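Local coordinates for exported protein (Bacteroides fragilis, PDB 3MSW) that is of unknown function but is probably exported and folds as a single-layer antiparallel sheet of beta-hairpin repeats, at residues L35-Y43 and V53-I61. Sequence-based numbering, arbitrary orientation.
Sequences LNPVKMYKY and VKSTYAWNI
Lys54 lies between Tyr41 and Tyr43 on one face of this antiparallel hairpin, its chain running alongside both rings. Its NZ stands 4.2 Å from the centroid of the Tyr41 ring, only 4° off the ring normal, a cation-pi contact, and CE adds a CH-pi contact over the same face. An extended start, with CG anti to the backbone N (chi1 176°), carries the chain out past Tyr43, whose CE2 meets Lys54 CD at 3.6 Å. Thr56, a beta-branched residue suited to a strand and also on this face of the sheet, comes to the edge of the Tyr41 ring with CB in its plane, its CG2 3.5 Å from Tyr41 CE1.

Apolar packing dominates the other face. Pro37 CG sits 4.1 Å from the centroid of the Trp59 six-membered ring, a CH-pi contact over its face, while Trp66 of strand 65-77 meets Trp59 edge-to-face. Selenomethionine Met40 brings CE to Tyr57 CD2.

Backbone bonds fix the register: Met40 pairs with Tyr57 and Lys42 with Ser55, two bonds each, and Trp59 N reaches Val38 O at 3.0 Å. On the other edge of 35-43, Val38 and Lys39 both face Ile24 of strand 18-27, a classic beta bulge. Lys39 NZ forms a salt bridge with Glu69, and Ser55 OG is hydrogen-bonded to Arg71.

With no second sheet to bury them, long amphipathic side chains pack their aliphatic and aromatic parts together across the strands, which probably helps to cover this single layer.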
ATOM      1  N   LEU A  35     -22.237   4.104  -8.660  1.00 38.60           N
ATOM      2  CA  LEU A  35     -20.841   4.306  -8.311  1.00 38.32           C
ATOM      3  C   LEU A  35     -20.060   3.187  -8.982  1.00 43.05           C
ATOM      4  O   LEU A  35     -20.338   2.011  -8.747  1.00 44.93           O
ATOM      5  CB  LEU A  35     -20.654   4.290  -6.776  1.00 37.68           C
ATOM      6  CG  LEU A  35     -21.306   5.439  -6.009  1.00 41.77           C
ATOM      7  CD1 LEU A  35     -21.323   5.146  -4.514  1.00 41.96           C
ATOM      8  CD2 LEU A  35     -20.599   6.756  -6.291  1.00 40.58           C
ATOM      9  N   ASN A  36     -19.125   3.550  -9.842  1.00 39.58           N
ATOM     10  CA  ASN A  36     -18.326   2.572 -10.566  1.00 39.31           C
ATOM     11  C   ASN A  36     -17.098   2.134  -9.759  1.00 38.25           C
ATOM     12  O   ASN A  36     -16.352   2.991  -9.280  1.00 36.46           O
ATOM     13  CB  ASN A  36     -17.892   3.118 -11.937  1.00 40.70           C
ATOM     14  CG  ASN A  36     -19.045   3.593 -12.769  1.00 60.63           C
ATOM     15  OD1 ASN A  36     -19.173   4.784 -13.050  1.00 63.78           O
ATOM     16  ND2 ASN A  36     -19.956   2.684 -13.106  1.00 47.68           N
ATOM     17  N   PRO A  37     -16.829   0.809  -9.699  1.00 34.28           N
ATOM     18  CA  PRO A  37     -15.618   0.342  -8.995  1.00 32.78           C
ATOM     19  C   PRO A  37     -14.360   0.777  -9.713  1.00 33.91           C
ATOM     20  O   PRO A  37     -14.330   0.850 -10.945  1.00 33.19           O
ATOM     21  CB  PRO A  37     -15.760  -1.183  -8.959  1.00 34.79           C
ATOM     22  CG  PRO A  37     -16.755  -1.521  -9.997  1.00 41.15           C
ATOM     23  CD  PRO A  37     -17.603  -0.312 -10.274  1.00 37.57           C
ATOM     24  N   VAL A  38     -13.347   1.145  -8.942  1.00 29.11           N
ATOM     25  CA  VAL A  38     -12.077   1.621  -9.478  1.00 29.98           C
ATOM     26  C   VAL A  38     -10.937   0.790  -8.906  1.00 31.22           C
ATOM     27  O   VAL A  38     -10.029   0.375  -9.638  1.00 28.57           O
ATOM     28  CB  VAL A  38     -11.895   3.157  -9.179  1.00 36.51           C
ATOM     29  CG1 VAL A  38     -10.477   3.626  -9.485  1.00 37.70           C
ATOM     30  CG2 VAL A  38     -12.896   3.998  -9.976  1.00 38.14           C
ATOM     31  N   LYS A  39     -10.963   0.574  -7.578  1.00 26.51           N
ATOM     32  CA  LYS A  39      -9.870  -0.087  -6.898  1.00 25.63           C
ATOM     33  C   LYS A  39     -10.408  -0.903  -5.754  1.00 28.75           C
ATOM     34  O   LYS A  39     -11.482  -0.602  -5.220  1.00 27.21           O
ATOM     35  CB  LYS A  39      -8.899   1.007  -6.349  1.00 29.83           C
ATOM     36  CG  LYS A  39      -7.403   0.729  -6.541  1.00 39.70           C
ATOM     37  CD  LYS A  39      -6.986   0.853  -8.014  1.00 40.48           C
ATOM     38  CE  LYS A  39      -6.036   1.990  -8.291  1.00 41.05           C
ATOM     39  NZ  LYS A  39      -5.648   1.971  -9.711  1.00 40.64           N
HETATM   40  N   MSE A  40      -9.688  -1.964  -5.402  1.00 25.78           N
HETATM   41  CA  MSE A  40     -10.025  -2.779  -4.238  1.00 24.20           C
HETATM   42  C   MSE A  40      -8.782  -3.223  -3.483  1.00 29.81           C
HETATM   43  O   MSE A  40      -7.828  -3.729  -4.083  1.00 29.16           O
HETATM   44  CB  MSE A  40     -10.899  -3.962  -4.592  1.00 25.82           C
HETATM   45  CG  MSE A  40     -11.334  -4.752  -3.331  1.00 30.70           C
HETATM   46 SE   MSE A  40     -12.567  -5.989  -3.888  0.75 37.75          SE
HETATM   47  CE  MSE A  40     -11.375  -7.173  -4.937  1.00 35.11           C
ATOM     48  N   TYR A  41      -8.808  -3.047  -2.155  1.00 27.25           N
ATOM     49  CA  TYR A  41      -7.715  -3.476  -1.290  1.00 25.22           C
ATOM     50  C   TYR A  41      -8.209  -4.601  -0.427  1.00 25.23           C
ATOM     51  O   TYR A  41      -9.279  -4.489   0.182  1.00 23.35           O
ATOM     52  CB  TYR A  41      -7.225  -2.338  -0.387  1.00 26.85           C
ATOM     53  CG  TYR A  41      -6.939  -1.031  -1.093  1.00 30.98           C
ATOM     54  CD1 TYR A  41      -6.117  -0.986  -2.214  1.00 33.81           C
ATOM     55  CD2 TYR A  41      -7.405   0.175  -0.579  1.00 32.94           C
ATOM     56  CE1 TYR A  41      -5.808   0.223  -2.841  1.00 36.27           C
ATOM     57  CE2 TYR A  41      -7.115   1.391  -1.207  1.00 34.53           C
ATOM     58  CZ  TYR A  41      -6.315   1.408  -2.338  1.00 41.97           C
ATOM     59  OH  TYR A  41      -6.024   2.595  -2.962  1.00 42.11           O
ATOM     60  N   LYS A  42      -7.425  -5.673  -0.371  1.00 21.06           N
ATOM     61  CA  LYS A  42      -7.695  -6.843   0.468  0.50 21.09           C
ATOM     62  C   LYS A  42      -6.589  -6.929   1.511  1.00 25.91           C
ATOM     63  O   LYS A  42      -5.415  -6.865   1.158  1.00 26.12           O
ATOM     64  CB  LYS A  42      -7.736  -8.131  -0.373  0.50 23.42           C
ATOM     65  CG  LYS A  42      -8.876  -8.173  -1.400  0.50 27.55           C
ATOM     66  CD  LYS A  42     -10.214  -8.512  -0.738  0.50 32.92           C
ATOM     67  CE  LYS A  42     -11.313  -8.678  -1.749  0.50 39.22           C
ATOM     68  NZ  LYS A  42     -12.656  -8.484  -1.148  0.50 50.92           N
ATOM     69  N   TYR A  43      -6.949  -7.055   2.793  1.00 24.24           N
ATOM     70  CA  TYR A  43      -5.955  -7.115   3.869  1.00 23.62           C
ATOM     71  C   TYR A  43      -5.879  -8.479   4.524  1.00 27.11           C
ATOM     72  O   TYR A  43      -6.899  -9.055   4.882  1.00 25.70           O
ATOM     73  CB  TYR A  43      -6.245  -6.039   4.923  1.00 25.17           C
ATOM     74  CG  TYR A  43      -6.369  -4.651   4.330  1.00 25.83           C
ATOM     75  CD1 TYR A  43      -7.568  -4.216   3.772  1.00 26.78           C
ATOM     76  CD2 TYR A  43      -5.318  -3.738   4.415  1.00 26.79           C
ATOM     77  CE1 TYR A  43      -7.694  -2.942   3.238  1.00 29.59           C
ATOM     78  CE2 TYR A  43      -5.446  -2.445   3.913  1.00 26.77           C
ATOM     79  CZ  TYR A  43      -6.639  -2.047   3.336  1.00 33.80           C
ATOM     80  OH  TYR A  43      -6.773  -0.781   2.819  1.00 35.35           O
ATOM     81  N   VAL A  53      -0.429  -8.088   4.961  1.00 22.71           N
ATOM     82  CA  VAL A  53      -0.322  -8.070   3.511  1.00 22.63           C
ATOM     83  C   VAL A  53      -1.538  -7.341   2.935  1.00 27.15           C
ATOM     84  O   VAL A  53      -2.674  -7.759   3.156  1.00 25.85           O
ATOM     85  CB  VAL A  53      -0.137  -9.474   2.868  1.00 26.52           C
ATOM     86  CG1 VAL A  53       0.052  -9.359   1.338  1.00 26.28           C
ATOM     87  CG2 VAL A  53       1.032 -10.218   3.491  1.00 26.26           C
ATOM     88  N   LYS A  54      -1.287  -6.250   2.202  1.00 22.68           N
ATOM     89  CA  LYS A  54      -2.322  -5.516   1.512  1.00 22.93           C
ATOM     90  C   LYS A  54      -2.160  -5.791   0.032  1.00 26.35           C
ATOM     91  O   LYS A  54      -1.101  -5.517  -0.520  1.00 26.60           O
ATOM     92  CB  LYS A  54      -2.195  -4.022   1.778  1.00 25.29           C
ATOM     93  CG  LYS A  54      -3.219  -3.202   0.982  1.00 25.12           C
ATOM     94  CD  LYS A  54      -3.026  -1.726   1.304  1.00 32.76           C
ATOM     95  CE  LYS A  54      -3.238  -0.836   0.131  1.00 30.45           C
ATOM     96  NZ  LYS A  54      -3.049   0.587   0.512  1.00 43.04           N
ATOM     97  N   SER A  55      -3.181  -6.382  -0.598  1.00 23.44           N
ATOM     98  CA  SER A  55      -3.161  -6.639  -2.030  1.00 23.29           C
ATOM     99  C   SER A  55      -4.096  -5.637  -2.683  1.00 26.80           C
ATOM    100  O   SER A  55      -5.234  -5.475  -2.240  1.00 27.48           O
ATOM    101  CB  SER A  55      -3.607  -8.073  -2.312  1.00 26.93           C
ATOM    102  OG  SER A  55      -2.673  -8.967  -1.730  1.00 31.99           O
ATOM    103  N   THR A  56      -3.636  -4.984  -3.764  1.00 23.25           N
ATOM    104  CA  THR A  56      -4.402  -3.974  -4.488  1.00 22.20           C
ATOM    105  C   THR A  56      -4.821  -4.489  -5.872  1.00 26.06           C
ATOM    106  O   THR A  56      -4.008  -5.063  -6.606  1.00 24.45           O
ATOM    107  CB  THR A  56      -3.519  -2.701  -4.599  1.00 29.29           C
ATOM    108  OG1 THR A  56      -3.177  -2.249  -3.290  1.00 32.14           O
ATOM    109  CG2 THR A  56      -4.168  -1.601  -5.356  1.00 29.93           C
ATOM    110  N   TYR A  57      -6.083  -4.228  -6.241  1.00 24.19           N
ATOM    111  CA  TYR A  57      -6.669  -4.647  -7.511  1.00 24.02           C
ATOM    112  C   TYR A  57      -7.237  -3.434  -8.189  1.00 28.18           C
ATOM    113  O   TYR A  57      -7.759  -2.533  -7.527  1.00 26.31           O
ATOM    114  CB  TYR A  57      -7.767  -5.733  -7.323  1.00 25.21           C
ATOM    115  CG  TYR A  57      -7.239  -6.956  -6.608  1.00 25.77           C
ATOM    116  CD1 TYR A  57      -6.664  -8.006  -7.317  1.00 27.69           C
ATOM    117  CD2 TYR A  57      -7.227  -7.024  -5.214  1.00 25.75           C
ATOM    118  CE1 TYR A  57      -6.068  -9.080  -6.660  1.00 28.63           C
ATOM    119  CE2 TYR A  57      -6.671  -8.117  -4.548  1.00 26.05           C
ATOM    120  CZ  TYR A  57      -6.087  -9.139  -5.277  1.00 32.02           C
ATOM    121  OH  TYR A  57      -5.513 -10.201  -4.630  1.00 36.83           O
ATOM    122  N   ALA A  58      -7.110  -3.399  -9.519  1.00 26.53           N
ATOM    123  CA  ALA A  58      -7.630  -2.299 -10.308  1.00 25.80           C
ATOM    124  C   ALA A  58      -8.756  -2.871 -11.178  1.00 29.78           C
ATOM    125  O   ALA A  58      -8.664  -4.015 -11.650  1.00 27.97           O
ATOM    126  CB  ALA A  58      -6.520  -1.723 -11.182  1.00 27.03           C
ATOM    127  N   TRP A  59      -9.824  -2.084 -11.382  1.00 28.79           N
ATOM    128  CA  TRP A  59     -10.935  -2.502 -12.235  1.00 30.23           C
ATOM    129  C   TRP A  59     -10.523  -2.433 -13.688  1.00 34.95           C
ATOM    130  O   TRP A  59     -10.136  -1.361 -14.179  1.00 35.35           O
ATOM    131  CB  TRP A  59     -12.195  -1.656 -12.008  1.00 29.53           C
ATOM    132  CG  TRP A  59     -13.413  -2.234 -12.685  1.00 31.91           C
ATOM    133  CD1 TRP A  59     -14.043  -1.748 -13.796  1.00 35.67           C
ATOM    134  CD2 TRP A  59     -14.122  -3.428 -12.309  1.00 32.16           C
ATOM    135  NE1 TRP A  59     -15.115  -2.552 -14.123  1.00 36.06           N
ATOM    136  CE2 TRP A  59     -15.198  -3.580 -13.214  1.00 37.45           C
ATOM    137  CE3 TRP A  59     -13.967  -4.373 -11.276  1.00 33.43           C
ATOM    138  CZ2 TRP A  59     -16.122  -4.631 -13.113  1.00 37.32           C
ATOM    139  CZ3 TRP A  59     -14.865  -5.432 -11.198  1.00 35.75           C
ATOM    140  CH2 TRP A  59     -15.917  -5.560 -12.121  1.00 37.13           C
ATOM    141  N   ASN A  60     -10.592  -3.586 -14.381  1.00 31.67           N
ATOM    142  CA  ASN A  60     -10.259  -3.645 -15.801  1.00 32.86           C
ATOM    143  C   ASN A  60     -11.564  -3.346 -16.564  1.00 35.48           C
ATOM    144  O   ASN A  60     -12.475  -4.166 -16.551  1.00 34.80           O
ATOM    145  CB  ASN A  60      -9.670  -5.020 -16.195  1.00 32.13           C
ATOM    146  CG  ASN A  60      -9.280  -5.116 -17.656  1.00 42.28           C
ATOM    147  OD1 ASN A  60     -10.009  -4.707 -18.548  1.00 34.67           O
ATOM    148  ND2 ASN A  60      -8.124  -5.654 -17.940  1.00 37.49           N
ATOM    149  N   ILE A  61     -11.659  -2.167 -17.183  1.00 32.12           N
ATOM    150  CA  ILE A  61     -12.874  -1.717 -17.894  1.00 33.70           C
ATOM    151  C   ILE A  61     -13.176  -2.508 -19.161  1.00 41.50           C
ATOM    152  O   ILE A  61     -14.309  -2.453 -19.656  1.00 42.15           O
ATOM    153  CB  ILE A  61     -12.871  -0.177 -18.146  1.00 36.68           C
ATOM    154  CG1 ILE A  61     -11.761   0.227 -19.164  1.00 37.60           C
ATOM    155  CG2 ILE A  61     -12.752   0.588 -16.806  1.00 36.03           C
ATOM    156  CD1 ILE A  61     -11.818   1.627 -19.697  1.00 38.85           C
TER